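Local coordinates for protein walker-type atpase (Pyrococcus abyssi, PDB 2QEN) that probably binds and hydrolyses ATP as a P-loop ATPase, here holding ADP and magnesium, though its cellular role is unknown, at residues L320-K325 and I330-N335. The protein carries 1 engineered substitution. Residues are numbered along the deposited sequence; the frame is centred on the assembly and turned at random.
Sequences LLENLK and IVEEDN
K325, near the C-terminal end of helix 314-326, lies across the start of strand 330-333, its CG against CG2 of I330, its CE and ammonium at E332. CG of K325 sits 3.4 Å from CG2 of I330, a tight carbon contact. Its chain leaves the helix with CG anti to the carbonyl carbon (chi1 -71°) and bends at chi3 (77°), which brings NZ to the carboxylate of E332. There NZ meets OE1 of E332 at 2.8 Å, nearly in line with the C-O bond. E332 reaches out fully extended, CG anti to its backbone N, and its CB lies 3.8 Å from CE of K325. The same NZ holds OE2 of E322, one helical turn earlier, at 2.7 Å. One ammonium thus bridges two carboxylates whose nearest oxygens, E322 OE2 and E332 OE1, are 4.5 Å apart, and it probably offsets their mutual repulsion; a water also links E322 OE1 to E332 OE1. Beneath this partly exposed network the backbones approach: I330 N gives a weak hydrogen bond to L324 O (3.5 Å), and CA of K325 points its hydrogen at I330 O. I330 and L324 are buried, meeting loosely through CG2 and CB. A four-residue link joins helix 314-326 to the hairpin of strands 330-333 and 336-339, consistent with the wing of a winged helix-turn-helix domain like that at the C-terminus of MCM proteins. I330 packs on L288 of helix 282-292 and I339 of strand 336-339, L324 on Y284 and W329, while Y337 of the partner strand touches both L321 and E332.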
loop_
_atom_site.group_PDB
_atom_site.type_symbol
_atom_site.label_atom_id
_atom_site.label_comp_id
_atom_site.label_asym_id
_atom_site.label_seq_id
_atom_site.Cartn_x
_atom_site.Cartn_y
_atom_site.Cartn_z
ATOM N N LEU A 320 -10.616 0.774 -19.949
ATOM C CA LEU A 320 -11.045 0.031 -18.759
ATOM C C LEU A 320 -9.969 -0.930 -18.239
ATOM O O LEU A 320 -9.688 -0.958 -17.042
ATOM C CB LEU A 320 -12.358 -0.739 -19.020
ATOM C CG LEU A 320 -13.626 0.102 -19.274
ATOM C CD1 LEU A 320 -14.766 -0.706 -19.872
ATOM C CD2 LEU A 320 -14.098 0.830 -18.024
ATOM N N LEU A 321 -9.375 -1.703 -19.150
ATOM C CA LEU A 321 -8.329 -2.665 -18.800
ATOM C C LEU A 321 -7.045 -1.973 -18.316
ATOM O O LEU A 321 -6.413 -2.415 -17.346
ATOM C CB LEU A 321 -8.036 -3.582 -19.979
ATOM C CG LEU A 321 -9.005 -4.740 -20.217
ATOM C CD1 LEU A 321 -8.771 -5.283 -21.626
ATOM C CD2 LEU A 321 -8.834 -5.848 -19.147
ATOM N N GLU A 322 -6.679 -0.886 -18.984
ATOM C CA GLU A 322 -5.537 -0.067 -18.563
ATOM C C GLU A 322 -5.706 0.505 -17.152
ATOM O O GLU A 322 -4.766 0.469 -16.356
ATOM C CB GLU A 322 -5.257 1.041 -19.580
ATOM C CG GLU A 322 -4.269 0.673 -20.723
ATOM C CD GLU A 322 -4.121 -0.836 -21.036
ATOM O OE1 GLU A 322 -5.031 -1.467 -21.660
ATOM O OE2 GLU A 322 -3.050 -1.380 -20.685
ATOM N N ASN A 323 -6.895 1.025 -16.850
ATOM C CA ASN A 323 -7.226 1.511 -15.504
ATOM C C ASN A 323 -7.138 0.432 -14.416
ATOM O O ASN A 323 -6.573 0.652 -13.350
ATOM C CB ASN A 323 -8.614 2.151 -15.498
ATOM C CG ASN A 323 -8.643 3.502 -16.199
ATOM O OD1 ASN A 323 -9.715 4.063 -16.434
ATOM N ND2 ASN A 323 -7.466 4.040 -16.518
ATOM N N LEU A 324 -7.712 -0.727 -14.705
ATOM C CA LEU A 324 -7.644 -1.911 -13.850
ATOM C C LEU A 324 -6.210 -2.340 -13.539
ATOM O O LEU A 324 -5.902 -2.739 -12.408
ATOM C CB LEU A 324 -8.401 -3.054 -14.544
ATOM C CG LEU A 324 -9.754 -3.559 -14.014
ATOM C CD1 LEU A 324 -10.473 -2.689 -12.930
ATOM C CD2 LEU A 324 -10.680 -4.001 -15.155
ATOM N N LYS A 325 -5.339 -2.252 -14.542
ATOM C CA LYS A 325 -3.902 -2.481 -14.362
ATOM C C LYS A 325 -3.217 -1.430 -13.470
ATOM O O LYS A 325 -2.404 -1.782 -12.590
ATOM C CB LYS A 325 -3.204 -2.522 -15.731
ATOM C CG LYS A 325 -3.507 -3.773 -16.568
ATOM C CD LYS A 325 -3.197 -3.545 -18.070
ATOM C CE LYS A 325 -1.712 -3.604 -18.388
ATOM N NZ LYS A 325 -1.404 -3.379 -19.857
ATOM N N ILE A 330 -5.322 -6.070 -11.658
ATOM C CA ILE A 330 -4.973 -6.984 -12.724
ATOM C C ILE A 330 -3.521 -6.824 -13.183
ATOM O O ILE A 330 -2.970 -5.732 -13.166
ATOM C CB ILE A 330 -5.994 -6.789 -13.890
ATOM C CG1 ILE A 330 -6.843 -8.010 -14.060
ATOM C CG2 ILE A 330 -5.408 -6.284 -15.199
ATOM C CD1 ILE A 330 -8.082 -7.820 -13.366
ATOM N N VAL A 331 -2.919 -7.944 -13.565
ATOM C CA VAL A 331 -1.662 -7.963 -14.291
ATOM C C VAL A 331 -1.924 -8.482 -15.723
ATOM O O VAL A 331 -2.734 -9.409 -15.925
ATOM C CB VAL A 331 -0.606 -8.855 -13.569
ATOM C CG1 VAL A 331 0.728 -8.716 -14.211
ATOM C CG2 VAL A 331 -0.470 -8.458 -12.091
ATOM N N GLU A 332 -1.276 -7.857 -16.709
ATOM C CA GLU A 332 -1.201 -8.397 -18.063
ATOM C C GLU A 332 0.196 -8.943 -18.309
ATOM O O GLU A 332 1.173 -8.194 -18.264
ATOM C CB GLU A 332 -1.545 -7.346 -19.131
ATOM C CG GLU A 332 -1.425 -7.890 -20.569
ATOM C CD GLU A 332 -1.809 -6.887 -21.665
ATOM O OE1 GLU A 332 -1.950 -5.671 -21.375
ATOM O OE2 GLU A 332 -1.976 -7.332 -22.835
ATOM N N GLU A 333 0.286 -10.246 -18.559
ATOM C CA GLU A 333 1.565 -10.898 -18.844
ATOM C C GLU A 333 1.406 -11.936 -19.943
ATOM O O GLU A 333 0.375 -12.578 -20.027
ATOM C CB GLU A 333 2.100 -11.586 -17.599
ATOM C CG GLU A 333 2.826 -10.672 -16.638
ATOM C CD GLU A 333 3.192 -11.362 -15.329
ATOM O OE1 GLU A 333 2.384 -12.188 -14.824
ATOM O OE2 GLU A 333 4.284 -11.057 -14.807
ATOM N N ASP A 334 2.439 -12.105 -20.768
ATOM C CA ASP A 334 2.420 -13.061 -21.886
ATOM C C ASP A 334 1.105 -13.001 -22.675
ATOM O O ASP A 334 0.509 -14.044 -22.980
ATOM C CB ASP A 334 2.671 -14.496 -21.386
ATOM C CG ASP A 334 4.143 -14.850 -21.328
ATOM O OD1 ASP A 334 4.900 -14.172 -20.599
ATOM O OD2 ASP A 334 4.547 -15.824 -22.005
ATOM N N ASN A 335 0.660 -11.778 -22.976
ATOM C CA ASN A 335 -0.592 -11.533 -23.682
ATOM C C ASN A 335 -1.839 -12.142 -23.003
ATOM O O ASN A 335 -2.791 -12.567 -23.672
ATOM C CB ASN A 335 -0.458 -12.009 -25.137
ATOM C CG ASN A 335 -1.618 -11.568 -26.010
ATOM O OD1 ASN A 335 -2.079 -10.427 -25.916
ATOM N ND2 ASN A 335 -2.092 -12.476 -26.873
HETATM O O HOH W 1 -4.558 -4.443 -22.582
HETATM O O HOH W 2 -0.891 -4.199 -13.058
HETATM O O HOH W 3 1.313 -5.041 -19.442
#